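Local coordinates for protein major centromere autoantigen B (Homo sapiens, PDB 1HLV) that binds the CENP-B box of centromeric DNA through helix-turn-helix domains that kink the DNA on binding, at residues Arg15-Gln18 / Glu19-Asn23; Gly79-Ile82 / Ala83-Gln87. All coordinates share one frame; numbering follows the deposited sequence.

Interaction 1 (Arg15-Gln18 / Glu19-Asn23); sequences RIIQ and EVEEN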
loop_
_atom_site.group_PDB
_atom_site.type_symbol
_atom_site.label_atom_id
_atom_site.label_comp_id
_atom_site.label_asym_id
_atom_site.label_seq_id
_atom_site.Cartn_x
_atom_site.Cartn_y
_atom_site.Cartn_z
ATOM N N ARG C 15 -12.670 -4.612 -5.434
ATOM C CA ARG C 15 -14.037 -5.074 -5.622
ATOM C C ARG C 15 -14.481 -4.826 -7.060
ATOM O O ARG C 15 -15.100 -5.688 -7.688
ATOM C CB ARG C 15 -14.982 -4.359 -4.651
ATOM C CG ARG C 15 -16.430 -4.819 -4.755
ATOM C CD ARG C 15 -17.327 -4.061 -3.790
ATOM N NE ARG C 15 -18.747 -4.323 -4.023
ATOM C CZ ARG C 15 -19.738 -3.708 -3.381
ATOM N NH1 ARG C 15 -19.470 -2.794 -2.459
ATOM N NH2 ARG C 15 -21.001 -3.998 -3.668
ATOM N N ILE C 16 -14.165 -3.644 -7.577
ATOM C CA ILE C 16 -14.519 -3.290 -8.946
ATOM C C ILE C 16 -13.897 -4.298 -9.915
ATOM O O ILE C 16 -14.558 -4.783 -10.834
ATOM C CB ILE C 16 -14.027 -1.859 -9.283
ATOM C CG1 ILE C 16 -14.829 -0.846 -8.469
ATOM C CG2 ILE C 16 -14.169 -1.572 -10.768
ATOM C CD1 ILE C 16 -14.367 0.579 -8.628
ATOM N N ILE C 17 -12.624 -4.613 -9.698
ATOM C CA ILE C 17 -11.911 -5.566 -10.536
ATOM C C ILE C 17 -12.610 -6.915 -10.478
ATOM O O ILE C 17 -12.886 -7.532 -11.502
ATOM C CB ILE C 17 -10.449 -5.727 -10.061
ATOM C CG1 ILE C 17 -9.648 -4.476 -10.425
ATOM C CG2 ILE C 17 -9.820 -6.959 -10.683
ATOM C CD1 ILE C 17 -8.326 -4.374 -9.695
ATOM N N GLN C 18 -12.891 -7.365 -9.261
ATOM C CA GLN C 18 -13.554 -8.641 -9.046
ATOM C C GLN C 18 -14.914 -8.667 -9.740
ATOM O O GLN C 18 -15.346 -9.703 -10.250
ATOM C CB GLN C 18 -13.735 -8.877 -7.549
ATOM C CG GLN C 18 -14.466 -10.158 -7.212
ATOM C CD GLN C 18 -14.839 -10.253 -5.744
ATOM O OE1 GLN C 18 -15.487 -11.214 -5.322
ATOM N NE2 GLN C 18 -14.434 -9.255 -4.956
ATOM N N GLU C 19 -15.588 -7.524 -9.757
ATOM C CA GLU C 19 -16.894 -7.435 -10.388
ATOM C C GLU C 19 -16.795 -7.737 -11.882
ATOM O O GLU C 19 -17.624 -8.460 -12.437
ATOM C CB GLU C 19 -17.492 -6.040 -10.189
ATOM C CG GLU C 19 -18.917 -5.902 -10.698
ATOM C CD GLU C 19 -19.933 -6.574 -9.785
ATOM O OE1 GLU C 19 -19.537 -7.455 -8.992
ATOM O OE2 GLU C 19 -21.130 -6.225 -9.868
ATOM N N VAL C 20 -15.777 -7.183 -12.530
ATOM C CA VAL C 20 -15.589 -7.386 -13.957
ATOM C C VAL C 20 -15.228 -8.823 -14.318
ATOM O O VAL C 20 -15.669 -9.329 -15.344
ATOM C CB VAL C 20 -14.509 -6.434 -14.514
ATOM C CG1 VAL C 20 -14.197 -6.780 -15.963
ATOM C CG2 VAL C 20 -14.996 -4.994 -14.413
ATOM N N GLU C 21 -14.442 -9.485 -13.476
ATOM C CA GLU C 21 -14.045 -10.862 -13.747
ATOM C C GLU C 21 -15.167 -11.877 -13.504
ATOM O O GLU C 21 -15.159 -12.964 -14.081
ATOM C CB GLU C 21 -12.821 -11.228 -12.906
ATOM C CG GLU C 21 -11.672 -10.247 -13.087
ATOM C CD GLU C 21 -10.401 -10.676 -12.372
ATOM O OE1 GLU C 21 -10.497 -11.148 -11.214
ATOM O OE2 GLU C 21 -9.305 -10.526 -12.966
ATOM N N GLU C 22 -16.133 -11.520 -12.663
ATOM C CA GLU C 22 -17.247 -12.416 -12.366
ATOM C C GLU C 22 -18.461 -12.140 -13.251
ATOM O O GLU C 22 -19.437 -12.884 -13.224
ATOM C CB GLU C 22 -17.658 -12.286 -10.899
ATOM C CG GLU C 22 -16.527 -12.505 -9.923
ATOM C CD GLU C 22 -16.971 -12.346 -8.484
ATOM O OE1 GLU C 22 -17.793 -11.441 -8.216
ATOM O OE2 GLU C 22 -16.490 -13.111 -7.618
ATOM N N ASN C 23 -18.400 -11.068 -14.031
ATOM C CA ASN C 23 -19.504 -10.700 -14.909
ATOM C C ASN C 23 -18.980 -10.309 -16.284
ATOM O O ASN C 23 -19.237 -9.205 -16.772
ATOM C CB ASN C 23 -20.278 -9.531 -14.303
ATOM C CG ASN C 23 -20.934 -9.889 -12.985
ATOM O OD1 ASN C 23 -22.132 -10.168 -12.934
ATOM N ND2 ASN C 23 -20.149 -9.892 -11.909
#
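Gln18 and Glu22 meet on the outer face of helix 10-22. Both side chains are stretched out beyond CG, and they pass each other at a slant, the amide and carboxylate planes turned 69° apart. Glu22 does the reaching back: its CG stands anti to its own carbonyl carbon (chi1 -55°), which directs the chain toward the preceding turn and lays the carboxylate carbon CD 3.6 Å from Gln18 CG. On the backbone of the same two residues Glu22 N donates to Gln18 O at 3.1 Å, with a rather bent N-H...O angle of 138°.

One residue round, Glu21 leaves the helix with a similar first torsion and runs alongside Ile17. Its carboxylate carbon CD is the atom nearest the isoleucine methyl, 4.1 Å from Ile17 CG2, whereas Glu21 CG sits 3.4 Å from Ile17 O. That same oxygen accepts Glu21 N in the carbonyl plane at 3.2 Å. Two residues earlier, Glu19 N bonds to Arg15 O at 2.8 Å.

The Asn23 side chain turns back to give ND2 to Glu19 O at 3.0 Å. That bond uses a lone pair of the carbonyl and lies near the amide plane, so it holds the Asn23 amide to the Glu19 backbone.

Helix 10-22 is part of the N-terminal DNA-binding domain, and its other side packs on three neighbouring helices. Ile16 and Ile17 pack on Ile45 of helix 39-47, and Val20 touches Ile31 of helix 28-35. Glu19 OE2 forms a salt bridge with Arg34 of that same helix, and Ile17 also reaches Ile52 of helix 49-59.

Interaction 2 (Gly79-Ile82 / Ala83-Gln87); sequences GLLI and AWFQQ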
loop_
_atom_site.group_PDB
_atom_site.type_symbol
_atom_site.label_atom_id
_atom_site.label_comp_id
_atom_site.label_asym_id
_atom_site.label_seq_id
_atom_site.Cartn_x
_atom_site.Cartn_y
_atom_site.Cartn_z
ATOM N N GLY C 79 12.245 -2.333 3.128
ATOM C CA GLY C 79 12.126 -3.714 2.711
ATOM C C GLY C 79 12.940 -4.586 3.634
ATOM O O GLY C 79 12.440 -5.571 4.180
ATOM N N LEU C 80 14.201 -4.211 3.820
ATOM C CA LEU C 80 15.098 -4.957 4.693
ATOM C C LEU C 80 14.601 -4.997 6.144
ATOM O O LEU C 80 14.627 -6.047 6.786
ATOM C CB LEU C 80 16.498 -4.347 4.611
ATOM C CG LEU C 80 17.042 -4.491 3.179
ATOM C CD1 LEU C 80 18.275 -3.616 2.954
ATOM C CD2 LEU C 80 17.330 -5.972 2.921
ATOM N N LEU C 81 14.133 -3.853 6.640
ATOM C CA LEU C 81 13.624 -3.737 8.002
ATOM C C LEU C 81 12.447 -4.689 8.232
ATOM O O LEU C 81 12.381 -5.393 9.245
ATOM C CB LEU C 81 13.184 -2.292 8.264
ATOM C CG LEU C 81 12.863 -1.875 9.701
ATOM C CD1 LEU C 81 14.069 -2.132 10.599
ATOM C CD2 LEU C 81 12.489 -0.405 9.726
ATOM N N ILE C 82 11.513 -4.708 7.288
ATOM C CA ILE C 82 10.347 -5.578 7.399
ATOM C C ILE C 82 10.782 -7.035 7.469
ATOM O O ILE C 82 10.395 -7.759 8.386
ATOM C CB ILE C 82 9.387 -5.385 6.198
ATOM C CG1 ILE C 82 8.626 -4.070 6.363
ATOM C CG2 ILE C 82 8.424 -6.555 6.091
ATOM C CD1 ILE C 82 7.764 -3.704 5.187
ATOM N N ALA C 83 11.587 -7.460 6.502
ATOM C CA ALA C 83 12.061 -8.834 6.472
ATOM C C ALA C 83 12.659 -9.188 7.823
ATOM O O ALA C 83 12.428 -10.279 8.355
ATOM C CB ALA C 83 13.104 -9.003 5.387
ATOM N N TRP C 84 13.420 -8.248 8.372
ATOM C CA TRP C 84 14.082 -8.430 9.656
ATOM C C TRP C 84 13.143 -8.672 10.843
ATOM O O TRP C 84 13.225 -9.715 11.491
ATOM C CB TRP C 84 14.971 -7.221 9.948
ATOM C CG TRP C 84 15.464 -7.168 11.363
ATOM C CD1 TRP C 84 16.484 -7.900 11.913
ATOM C CD2 TRP C 84 14.940 -6.352 12.421
ATOM N NE1 TRP C 84 16.625 -7.588 13.244
ATOM C CE2 TRP C 84 15.691 -6.643 13.584
ATOM C CE3 TRP C 84 13.908 -5.403 12.498
ATOM C CZ2 TRP C 84 15.443 -6.017 14.814
ATOM C CZ3 TRP C 84 13.662 -4.781 13.715
ATOM C CH2 TRP C 84 14.429 -5.091 14.860
ATOM N N PHE C 85 12.258 -7.721 11.139
ATOM C CA PHE C 85 11.360 -7.896 12.274
ATOM C C PHE C 85 10.275 -8.927 12.013
ATOM O O PHE C 85 9.701 -9.484 12.949
ATOM C CB PHE C 85 10.736 -6.553 12.715
ATOM C CG PHE C 85 9.687 -5.992 11.777
ATOM C CD1 PHE C 85 8.526 -6.702 11.479
ATOM C CD2 PHE C 85 9.830 -4.710 11.257
ATOM C CE1 PHE C 85 7.527 -6.142 10.682
ATOM C CE2 PHE C 85 8.839 -4.142 10.464
ATOM C CZ PHE C 85 7.685 -4.858 10.175
ATOM N N GLN C 86 10.000 -9.182 10.740
ATOM C CA GLN C 86 8.983 -10.154 10.366
ATOM C C GLN C 86 9.504 -11.550 10.676
ATOM O O GLN C 86 8.739 -12.502 10.802
ATOM C CB GLN C 86 8.677 -10.026 8.880
ATOM C CG GLN C 86 7.217 -10.151 8.550
ATOM C CD GLN C 86 6.893 -9.552 7.198
ATOM O OE1 GLN C 86 7.421 -9.983 6.167
ATOM N NE2 GLN C 86 6.026 -8.542 7.195
ATOM N N GLN C 87 10.821 -11.649 10.805
ATOM C CA GLN C 87 11.485 -12.905 11.107
ATOM C C GLN C 87 11.472 -13.120 12.620
ATOM O O GLN C 87 11.525 -14.255 13.103
ATOM C CB GLN C 87 12.918 -12.848 10.578
ATOM C CG GLN C 87 13.731 -14.110 10.762
ATOM C CD GLN C 87 15.069 -14.026 10.044
ATOM O OE1 GLN C 87 15.844 -13.088 10.255
ATOM N NE2 GLN C 87 15.346 -15.007 9.187
#
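Ala83 N points almost straight at Gly79 O, 3.1 Å away with an N-H...O angle of 177°, a plain i to i+4 bond of the alpha-helix 75-88. This helix belongs to the second helix-turn-helix-type domain of the chain, related to the DNA-binding domain of Tc5 transposase. The next two bonds of the series follow directly: Trp84 N to Leu80 O and Phe85 N to Leu81 O, both 3.0 Å.

Leu81 O also lies at the edge of the Trp84 ring, in its plane. The indole itself runs alongside Leu81, and the two side chains point the same way. In both residues CG is anti to the backbone N, and Leu81 CD1 comes to rest 3.8 Å from Trp84 CE3, on the six-membered ring. Lys103 of helix 97-111 adds a cation-pi contact to Trp84, which also touches Ile99 there.

Phe85 takes a different course. Its CG sits between the backbone N and the carbonyl carbon (chi1 72°), and this swings the ring back over the helix to cover Ile82. Farther out, the Ile82 and Gln86 side chains run side by side, with the methyl CG2 of Ile82 against the terminal amide of Gln86. Phe126 of helix 120-129 packs on Leu81, Ile82 and Phe85, so this face of the helix forms part of the domain's interior.

Ile82 CA lies over one face of the Phe85 ring, 4.0 Å from the ring centroid and 20° off the normal, a CH-pi contact, while Ile82 CG1 approaches Phe85 CZ at 4.0 Å.

How the interactions relate
Going from the N terminus, the chain enters interaction 1 on helix 10-22 and has completed it before helix 28-35 begins. It then runs through helices 39-47 and 49-59 and reaches interaction 2 on helix 75-88. The two are in series, neither nested nor crossed, and each joins successive turns of its own helix without closing a loop. Interactions 1 and 2 lie on opposite sides of the chain's centre, with about 33 Å between the centres of interactions 1 and 2 and about 22 Å between their nearest atoms. Residues 15-23 pack against helices 28-35, 39-47 and 49-59 of the N-terminal part, whereas 79-87 faces helices 97-111 and 120-129 in the Tc5-transposase-like domain.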